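Local coordinates for outer membrane protein TP0453 (Treponema pallidum, PDB 3K8G) that alters membrane permeability at acidic pH and might take part in ligand transport at the outer membrane, at residues 9-23 / 136-150. Residues are numbered along the deposited sequence; the frame is centred on the assembly and turned at random.
Sequences VDPLGVVGSGADVYL and RLVNPDRPQLPPRFE
R136 reaches along the C-terminal end of helix 11-15, where backbone carbonyls lack helical partners and a long, donor-rich side chain fits. Its CB, CG and CD run past G13 O in turn, CB at 3.6 Å and CD closest at 3.4 Å. A bend at chi3 (-64°) then turns the guanidinium side-on, CZ facing V14 O, which receives NE and NH2, each at 2.9 Å and both from one face of the carbonyl plane. G16 CA lies over a face of the guanidinium.

G13, lacking a side chain, lets P140 CB approach to 3.9 Å from its CA, and its O accepts from D141 N. D141 OD2, met on its anti side, takes the nearly straight bond from S17 N (2.9 Å, 166°), tying down the chain beyond G16, whose positive phi suits glycine. A water joins S17 OG to R142 N.

Apolar patches flank this polar group. On one side L137 CD2 packs on V9 CG1 and V14 CG2. On the other, the stiff P143 ring sets CG against L12 CB and O, and CB 3.7 Å from Y22 OH, which donates to G16 O. L145 CD1 packs on Y22 CB, and L12 CD1 lies at the F149 ring edge, 4.0 Å from CE2.

Hydrogen bonds and apolar packing thus hold the 136-146 linker. E128 supplies buried R136's counter-charge; V14 O probably favours the charged form by solvating it, although R69, bonded to V15 O, adds positive charge nearby.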
ATOM      1  N   VAL A   9      12.203 -10.994 -10.311  1.00 35.30           N
ATOM      2  CA  VAL A   9      10.842 -10.895  -9.790  1.00 30.01           C
ATOM      3  C   VAL A   9      10.462  -9.407  -9.698  1.00 26.70           C
ATOM      4  O   VAL A   9      11.131  -8.664  -8.999  1.00 26.07           O
ATOM      5  CB  VAL A   9      10.727 -11.552  -8.366  1.00 30.42           C
ATOM      6  CG1 VAL A   9       9.377 -11.248  -7.720  1.00 28.41           C
ATOM      7  CG2 VAL A   9      10.955 -13.055  -8.417  1.00 30.24           C
ATOM      8  N   ASP A  10       9.399  -8.981 -10.386  1.00 24.25           N
ATOM      9  CA  ASP A  10       8.848  -7.619 -10.197  1.00 23.36           C
ATOM     10  C   ASP A  10       7.722  -7.712  -9.176  1.00 19.02           C
ATOM     11  O   ASP A  10       6.686  -8.353  -9.429  1.00 16.96           O
ATOM     12  CB  ASP A  10       8.327  -6.967 -11.504  1.00 25.23           C
ATOM     13  CG  ASP A  10       7.988  -5.436 -11.336  1.00 26.71           C
ATOM     14  OD1 ASP A  10       7.716  -4.940 -10.191  1.00 25.07           O
ATOM     15  OD2 ASP A  10       7.986  -4.707 -12.369  1.00 26.90           O
ATOM     16  N   PRO A  11       7.922  -7.099  -7.996  1.00 16.80           N
ATOM     17  CA  PRO A  11       6.885  -7.262  -6.976  1.00 15.04           C
ATOM     18  C   PRO A  11       5.509  -6.753  -7.393  1.00 12.95           C
ATOM     19  O   PRO A  11       4.494  -7.272  -6.894  1.00  9.96           O
ATOM     20  CB  PRO A  11       7.427  -6.427  -5.788  1.00 15.84           C
ATOM     21  CG  PRO A  11       8.936  -6.527  -5.955  1.00 17.69           C
ATOM     22  CD  PRO A  11       9.094  -6.366  -7.477  1.00 17.51           C
ATOM     23  N   LEU A  12       5.446  -5.728  -8.249  1.00 10.50           N
ATOM     24  CA  LEU A  12       4.125  -5.217  -8.707  1.00 10.58           C
ATOM     25  C   LEU A  12       3.374  -6.257  -9.556  1.00 11.15           C
ATOM     26  O   LEU A  12       2.164  -6.339  -9.479  1.00 10.16           O
ATOM     27  CB  LEU A  12       4.266  -3.877  -9.462  1.00 11.71           C
ATOM     28  CG  LEU A  12       4.734  -2.738  -8.499  1.00 16.39           C
ATOM     29  CD1 LEU A  12       5.149  -1.475  -9.259  1.00 18.47           C
ATOM     30  CD2 LEU A  12       3.691  -2.432  -7.420  1.00 15.15           C
ATOM     31  N   GLY A  13       4.110  -7.055 -10.327  1.00  9.36           N
ATOM     32  CA  GLY A  13       3.486  -8.146 -11.108  1.00 10.46           C
ATOM     33  C   GLY A  13       3.006  -9.267 -10.214  1.00  8.93           C
ATOM     34  O   GLY A  13       2.105 -10.012 -10.591  1.00 11.22           O
ATOM     35  N   VAL A  14       3.600  -9.379  -9.021  1.00 10.11           N
ATOM     36  CA  VAL A  14       3.188 -10.420  -8.060  1.00 11.21           C
ATOM     37  C   VAL A  14       1.925 -10.049  -7.277  1.00 10.46           C
ATOM     38  O   VAL A  14       1.033 -10.887  -7.093  1.00 11.00           O
ATOM     39  CB  VAL A  14       4.319 -10.792  -7.046  1.00 12.19           C
ATOM     40  CG1 VAL A  14       3.805 -11.858  -6.018  1.00 10.08           C
ATOM     41  CG2 VAL A  14       5.594 -11.270  -7.749  1.00 10.68           C
ATOM     42  N   VAL A  15       1.816  -8.806  -6.802  1.00 11.37           N
ATOM     43  CA  VAL A  15       0.581  -8.405  -6.098  1.00 11.06           C
ATOM     44  C   VAL A  15      -0.627  -8.375  -7.070  1.00 12.46           C
ATOM     45  O   VAL A  15      -1.769  -8.560  -6.659  1.00 12.55           O
ATOM     46  CB  VAL A  15       0.721  -7.085  -5.280  1.00 10.41           C
ATOM     47  CG1 VAL A  15       1.867  -7.257  -4.231  1.00 11.77           C
ATOM     48  CG2 VAL A  15       1.016  -5.868  -6.199  1.00 10.89           C
ATOM     49  N   GLY A  16      -0.366  -8.132  -8.346  1.00 12.83           N
ATOM     50  CA  GLY A  16      -1.379  -8.340  -9.379  1.00 10.62           C
ATOM     51  C   GLY A  16      -1.929  -7.094 -10.016  1.00 11.45           C
ATOM     52  O   GLY A  16      -1.913  -6.019  -9.430  1.00 11.03           O
ATOM     53  N   SER A  17      -2.452  -7.276 -11.227  1.00  9.89           N
ATOM     54  CA  SER A  17      -3.213  -6.289 -11.986  1.00 10.84           C
ATOM     55  C   SER A  17      -4.642  -6.089 -11.499  1.00 10.31           C
ATOM     56  O   SER A  17      -5.233  -6.988 -10.955  1.00 12.34           O
ATOM     57  CB  SER A  17      -3.343  -6.815 -13.452  1.00 12.95           C
ATOM     58  OG  SER A  17      -2.137  -6.538 -14.069  1.00 19.96           O
ATOM     59  N   GLY A  18      -5.206  -4.935 -11.842  1.00 11.68           N
ATOM     60  CA  GLY A  18      -6.621  -4.639 -11.650  1.00 14.58           C
ATOM     61  C   GLY A  18      -6.974  -4.138 -10.255  1.00 14.49           C
ATOM     62  O   GLY A  18      -8.144  -4.160  -9.882  1.00 12.02           O
ATOM     63  N   ALA A  19      -5.984  -3.695  -9.474  1.00  9.39           N
ATOM     64  CA  ALA A  19      -6.260  -3.287  -8.103  1.00 13.78           C
ATOM     65  C   ALA A  19      -6.922  -1.863  -8.097  1.00 12.29           C
ATOM     66  O   ALA A  19      -6.694  -1.053  -9.003  1.00 11.84           O
ATOM     67  CB  ALA A  19      -4.922  -3.274  -7.248  1.00 10.63           C
ATOM     68  N   ASP A  20      -7.671  -1.555  -7.059  1.00 11.25           N
ATOM     69  CA  ASP A  20      -8.190  -0.191  -6.878  1.00 11.11           C
ATOM     70  C   ASP A  20      -7.157   0.782  -6.309  1.00 10.46           C
ATOM     71  O   ASP A  20      -7.234   1.998  -6.576  1.00 10.35           O
ATOM     72  CB  ASP A  20      -9.385  -0.269  -5.973  1.00 11.64           C
ATOM     73  CG  ASP A  20     -10.472  -1.111  -6.580  1.00 16.74           C
ATOM     74  OD1 ASP A  20     -11.202  -0.543  -7.379  1.00 15.19           O
ATOM     75  OD2 ASP A  20     -10.548  -2.338  -6.340  1.00 16.49           O
ATOM     76  N   VAL A  21      -6.228   0.265  -5.483  1.00  8.02           N
ATOM     77  CA  VAL A  21      -5.141   1.098  -4.881  1.00 10.80           C
ATOM     78  C   VAL A  21      -3.833   0.321  -4.933  1.00 11.63           C
ATOM     79  O   VAL A  21      -3.840  -0.875  -4.629  1.00 10.01           O
ATOM     80  CB  VAL A  21      -5.405   1.455  -3.386  1.00 10.49           C
ATOM     81  CG1 VAL A  21      -4.260   2.300  -2.795  1.00  9.80           C
ATOM     82  CG2 VAL A  21      -6.763   2.178  -3.218  1.00  8.68           C
ATOM     83  N   TYR A  22      -2.743   0.976  -5.378  1.00  6.32           N
ATOM     84  CA  TYR A  22      -1.421   0.383  -5.294  1.00  7.12           C
ATOM     85  C   TYR A  22      -0.659   1.188  -4.259  1.00  6.92           C
ATOM     86  O   TYR A  22      -0.839   2.412  -4.182  1.00  7.58           O
ATOM     87  CB  TYR A  22      -0.682   0.423  -6.655  1.00  7.27           C
ATOM     88  CG  TYR A  22      -1.229  -0.643  -7.578  1.00  8.60           C
ATOM     89  CD1 TYR A  22      -0.790  -1.984  -7.483  1.00  7.56           C
ATOM     90  CD2 TYR A  22      -2.216  -0.315  -8.519  1.00  8.83           C
ATOM     91  CE1 TYR A  22      -1.329  -2.980  -8.348  1.00 10.10           C
ATOM     92  CE2 TYR A  22      -2.783  -1.335  -9.376  1.00 11.01           C
ATOM     93  CZ  TYR A  22      -2.319  -2.625  -9.275  1.00 11.57           C
ATOM     94  OH  TYR A  22      -2.901  -3.586 -10.057  1.00  9.90           O
ATOM     95  N   LEU A  23       0.196   0.501  -3.488  1.00  8.72           N
ATOM     96  CA  LEU A  23       0.922   1.138  -2.388  1.00  9.73           C
ATOM     97  C   LEU A  23       2.379   0.705  -2.400  1.00 10.04           C
ATOM     98  O   LEU A  23       2.710  -0.424  -2.742  1.00  8.66           O
ATOM     99  CB  LEU A  23       0.320   0.746  -1.024  1.00 12.02           C
ATOM    100  CG  LEU A  23      -1.189   0.930  -0.833  1.00 15.36           C
ATOM    101  CD1 LEU A  23      -1.951  -0.352  -1.332  1.00 15.06           C
ATOM    102  CD2 LEU A  23      -1.501   1.195   0.669  1.00 17.20           C
ATOM    103  N   ARG A 136       2.428 -16.038  -9.814  1.00  8.79           N
ATOM    104  CA  ARG A 136       2.884 -14.806 -10.451  1.00 10.58           C
ATOM    105  C   ARG A 136       4.385 -14.541 -10.217  1.00 10.48           C
ATOM    106  O   ARG A 136       4.954 -13.618 -10.793  1.00 11.43           O
ATOM    107  CB  ARG A 136       1.989 -13.618 -10.070  1.00  9.36           C
ATOM    108  CG  ARG A 136       0.526 -13.792 -10.641  1.00 11.24           C
ATOM    109  CD  ARG A 136      -0.312 -12.466 -10.609  1.00  6.56           C
ATOM    110  NE  ARG A 136      -0.513 -12.051  -9.228  1.00 13.24           N
ATOM    111  CZ  ARG A 136      -1.580 -12.400  -8.492  1.00 13.08           C
ATOM    112  NH1 ARG A 136      -2.537 -13.148  -9.051  1.00 11.40           N
ATOM    113  NH2 ARG A 136      -1.690 -11.971  -7.220  1.00  5.47           N
ATOM    114  N   LEU A 137       5.009 -15.345  -9.370  1.00 14.52           N
ATOM    115  CA  LEU A 137       6.486 -15.390  -9.303  1.00 15.61           C
ATOM    116  C   LEU A 137       7.090 -15.911 -10.588  1.00 17.56           C
ATOM    117  O   LEU A 137       8.240 -15.542 -10.923  1.00 20.02           O
ATOM    118  CB  LEU A 137       6.974 -16.243  -8.105  1.00 14.73           C
ATOM    119  CG  LEU A 137       6.630 -15.717  -6.696  1.00 15.59           C
ATOM    120  CD1 LEU A 137       6.944 -16.793  -5.660  1.00 18.05           C
ATOM    121  CD2 LEU A 137       7.366 -14.418  -6.357  1.00 17.96           C
ATOM    122  N   VAL A 138       6.331 -16.745 -11.307  1.00 15.47           N
ATOM    123  CA  VAL A 138       6.759 -17.401 -12.552  1.00 18.70           C
ATOM    124  C   VAL A 138       6.178 -16.647 -13.728  1.00 17.68           C
ATOM    125  O   VAL A 138       6.869 -16.398 -14.717  1.00 17.73           O
ATOM    126  CB  VAL A 138       6.236 -18.899 -12.631  1.00 18.12           C
ATOM    127  CG1 VAL A 138       6.570 -19.563 -14.001  1.00 20.47           C
ATOM    128  CG2 VAL A 138       6.775 -19.721 -11.484  1.00 21.66           C
ATOM    129  N   ASN A 139       4.892 -16.289 -13.630  1.00 16.76           N
ATOM    130  CA  ASN A 139       4.211 -15.560 -14.698  1.00 15.01           C
ATOM    131  C   ASN A 139       3.545 -14.277 -14.176  1.00 14.35           C
ATOM    132  O   ASN A 139       2.353 -14.299 -13.832  1.00 12.69           O
ATOM    133  CB  ASN A 139       3.156 -16.469 -15.390  1.00 18.18           C
ATOM    134  CG  ASN A 139       3.783 -17.695 -16.110  1.00 19.89           C
ATOM    135  OD1 ASN A 139       3.480 -18.822 -15.769  1.00 20.09           O
ATOM    136  ND2 ASN A 139       4.660 -17.458 -17.089  1.00 18.01           N
ATOM    137  N   PRO A 140       4.290 -13.152 -14.095  1.00 11.14           N
ATOM    138  CA  PRO A 140       3.719 -12.004 -13.378  1.00 10.55           C
ATOM    139  C   PRO A 140       2.628 -11.281 -14.173  1.00 11.76           C
ATOM    140  O   PRO A 140       2.602 -11.354 -15.413  1.00  9.00           O
ATOM    141  CB  PRO A 140       4.927 -11.065 -13.192  1.00 10.77           C
ATOM    142  CG  PRO A 140       5.840 -11.399 -14.407  1.00 10.94           C
ATOM    143  CD  PRO A 140       5.719 -12.931 -14.428  1.00 14.59           C
ATOM    144  N   ASP A 141       1.738 -10.586 -13.463  1.00  9.18           N
ATOM    145  CA  ASP A 141       0.815  -9.664 -14.109  1.00  9.19           C
ATOM    146  C   ASP A 141       1.603  -8.419 -14.555  1.00  9.02           C
ATOM    147  O   ASP A 141       2.774  -8.266 -14.220  1.00  9.38           O
ATOM    148  CB  ASP A 141      -0.266  -9.233 -13.113  1.00  7.99           C
ATOM    149  CG  ASP A 141      -1.421 -10.236 -13.007  1.00 15.84           C
ATOM    150  OD1 ASP A 141      -1.405 -11.230 -13.762  1.00 16.78           O
ATOM    151  OD2 ASP A 141      -2.330 -10.009 -12.153  1.00 11.76           O
ATOM    152  N   ARG A 142       0.944  -7.538 -15.291  1.00  8.98           N
ATOM    153  CA  ARG A 142       1.583  -6.352 -15.863  1.00 10.94           C
ATOM    154  C   ARG A 142       0.734  -5.099 -15.587  1.00 10.46           C
ATOM    155  O   ARG A 142       0.196  -4.483 -16.524  1.00 11.61           O
ATOM    156  CB  ARG A 142       1.829  -6.608 -17.377  1.00 15.13           C
ATOM    157  CG  ARG A 142       2.451  -8.065 -17.610  1.00 15.52           C
ATOM    158  CD  ARG A 142       2.477  -8.574 -19.064  1.00 24.98           C
ATOM    159  NE  ARG A 142       3.338  -7.697 -19.837  1.00 33.34           N
ATOM    160  CZ  ARG A 142       4.664  -7.632 -19.696  1.00 37.35           C
ATOM    161  NH1 ARG A 142       5.294  -8.470 -18.856  1.00 31.48           N
ATOM    162  NH2 ARG A 142       5.359  -6.732 -20.412  1.00 32.02           N
ATOM    163  N   PRO A 143       0.591  -4.708 -14.294  1.00 10.08           N
ATOM    164  CA  PRO A 143      -0.153  -3.479 -13.985  1.00 10.34           C
ATOM    165  C   PRO A 143       0.555  -2.235 -14.579  1.00 14.08           C
ATOM    166  O   PRO A 143       1.778  -2.260 -14.795  1.00 11.50           O
ATOM    167  CB  PRO A 143      -0.100  -3.404 -12.452  1.00 11.26           C
ATOM    168  CG  PRO A 143       1.056  -4.207 -12.064  1.00  8.63           C
ATOM    169  CD  PRO A 143       1.144  -5.336 -13.070  1.00  8.50           C
ATOM    170  N   GLN A 144      -0.225  -1.194 -14.855  1.00 13.69           N
ATOM    171  CA  GLN A 144       0.279   0.088 -15.338  1.00 17.19           C
ATOM    172  C   GLN A 144       0.296   1.102 -14.208  1.00 15.20           C
ATOM    173  O   GLN A 144      -0.710   1.297 -13.525  1.00 14.37           O
ATOM    174  CB  GLN A 144      -0.606   0.612 -16.461  1.00 18.65           C
ATOM    175  CG  GLN A 144      -0.721  -0.317 -17.670  1.00 26.80           C
ATOM    176  CD  GLN A 144      -1.935   0.058 -18.519  1.00 40.72           C
ATOM    177  OE1 GLN A 144      -3.065   0.044 -18.030  1.00 49.05           O
ATOM    178  NE2 GLN A 144      -1.708   0.409 -19.776  1.00 44.06           N
ATOM    179  N   LEU A 145       1.456   1.700 -13.958  1.00 11.70           N
ATOM    180  CA  LEU A 145       1.612   2.600 -12.835  1.00 12.12           C
ATOM    181  C   LEU A 145       2.240   3.901 -13.315  1.00 10.82           C
ATOM    182  O   LEU A 145       2.975   3.894 -14.295  1.00 10.07           O
ATOM    183  CB  LEU A 145       2.533   1.998 -11.751  1.00 10.73           C
ATOM    184  CG  LEU A 145       2.010   0.997 -10.688  1.00 21.00           C
ATOM    185  CD1 LEU A 145       0.756   1.561  -9.933  1.00 20.15           C
ATOM    186  CD2 LEU A 145       1.706  -0.327 -11.300  1.00 13.84           C
ATOM    187  N   PRO A 146       1.986   5.018 -12.592  1.00 12.41           N
ATOM    188  CA  PRO A 146       2.531   6.282 -13.104  1.00 12.84           C
ATOM    189  C   PRO A 146       4.052   6.370 -12.899  1.00 10.86           C
ATOM    190  O   PRO A 146       4.593   5.643 -12.092  1.00  9.71           O
ATOM    191  CB  PRO A 146       1.817   7.365 -12.294  1.00 13.80           C
ATOM    192  CG  PRO A 146       1.236   6.707 -11.120  1.00 17.61           C
ATOM    193  CD  PRO A 146       1.070   5.205 -11.438  1.00 10.94           C
ATOM    194  N   PRO A 147       4.732   7.251 -13.656  1.00 12.17           N
ATOM    195  CA  PRO A 147       6.191   7.250 -13.623  1.00 11.84           C
ATOM    196  C   PRO A 147       6.848   7.457 -12.261  1.00 11.01           C
ATOM    197  O   PRO A 147       7.830   6.786 -11.977  1.00  9.09           O
ATOM    198  CB  PRO A 147       6.577   8.372 -14.584  1.00 11.82           C
ATOM    199  CG  PRO A 147       5.392   8.542 -15.465  1.00 16.19           C
ATOM    200  CD  PRO A 147       4.194   8.231 -14.620  1.00 10.22           C
ATOM    201  N   ARG A 148       6.354   8.376 -11.425  1.00  8.95           N
ATOM    202  CA  ARG A 148       7.021   8.580 -10.117  1.00  9.67           C
ATOM    203  C   ARG A 148       6.782   7.393  -9.180  1.00  9.06           C
ATOM    204  O   ARG A 148       7.633   7.025  -8.376  1.00 10.10           O
ATOM    205  CB  ARG A 148       6.566   9.903  -9.441  1.00  9.27           C
ATOM    206  CG  ARG A 148       7.220  10.106  -8.098  1.00 18.02           C
ATOM    207  CD  ARG A 148       6.931  11.479  -7.489  1.00 18.79           C
ATOM    208  NE  ARG A 148       7.656  11.598  -6.238  1.00 17.37           N
ATOM    209  CZ  ARG A 148       7.534  12.645  -5.428  1.00 20.30           C
ATOM    210  NH1 ARG A 148       6.716  13.639  -5.753  1.00 20.73           N
ATOM    211  NH2 ARG A 148       8.207  12.675  -4.298  1.00 22.17           N
ATOM    212  N   PHE A 149       5.607   6.794  -9.279  1.00 10.62           N
ATOM    213  CA  PHE A 149       5.350   5.587  -8.480  1.00  9.16           C
ATOM    214  C   PHE A 149       6.378   4.484  -8.867  1.00  8.21           C
ATOM    215  O   PHE A 149       7.044   3.868  -7.996  1.00 10.34           O
ATOM    216  CB  PHE A 149       3.905   5.123  -8.698  1.00  8.14           C
ATOM    217  CG  PHE A 149       3.504   3.968  -7.796  1.00  9.16           C
ATOM    218  CD1 PHE A 149       2.690   4.206  -6.686  1.00  8.73           C
ATOM    219  CD2 PHE A 149       3.953   2.668  -8.068  1.00  8.41           C
ATOM    220  CE1 PHE A 149       2.293   3.138  -5.848  1.00  8.34           C
ATOM    221  CE2 PHE A 149       3.603   1.593  -7.233  1.00 11.02           C
ATOM    222  CZ  PHE A 149       2.765   1.829  -6.114  1.00  9.95           C
ATOM    223  N   GLU A 150       6.517   4.245 -10.166  1.00  8.83           N
ATOM    224  CA  GLU A 150       7.548   3.294 -10.683  1.00 10.20           C
ATOM    225  C   GLU A 150       8.950   3.638 -10.163  1.00 13.77           C
ATOM    226  O   GLU A 150       9.686   2.750  -9.704  1.00 12.44           O
ATOM    227  CB  GLU A 150       7.607   3.302 -12.221  1.00  9.55           C
ATOM    228  CG  GLU A 150       6.360   2.743 -12.905  1.00  9.63           C
ATOM    229  CD  GLU A 150       6.197   1.191 -12.831  1.00 14.28           C
ATOM    230  OE1 GLU A 150       5.264   0.692 -13.488  1.00 11.03           O
ATOM    231  OE2 GLU A 150       6.991   0.473 -12.181  1.00 10.72           O
TER
HETATM  232  O   HOH W   1      -1.758  -8.151 -16.218  1.00 20.65           O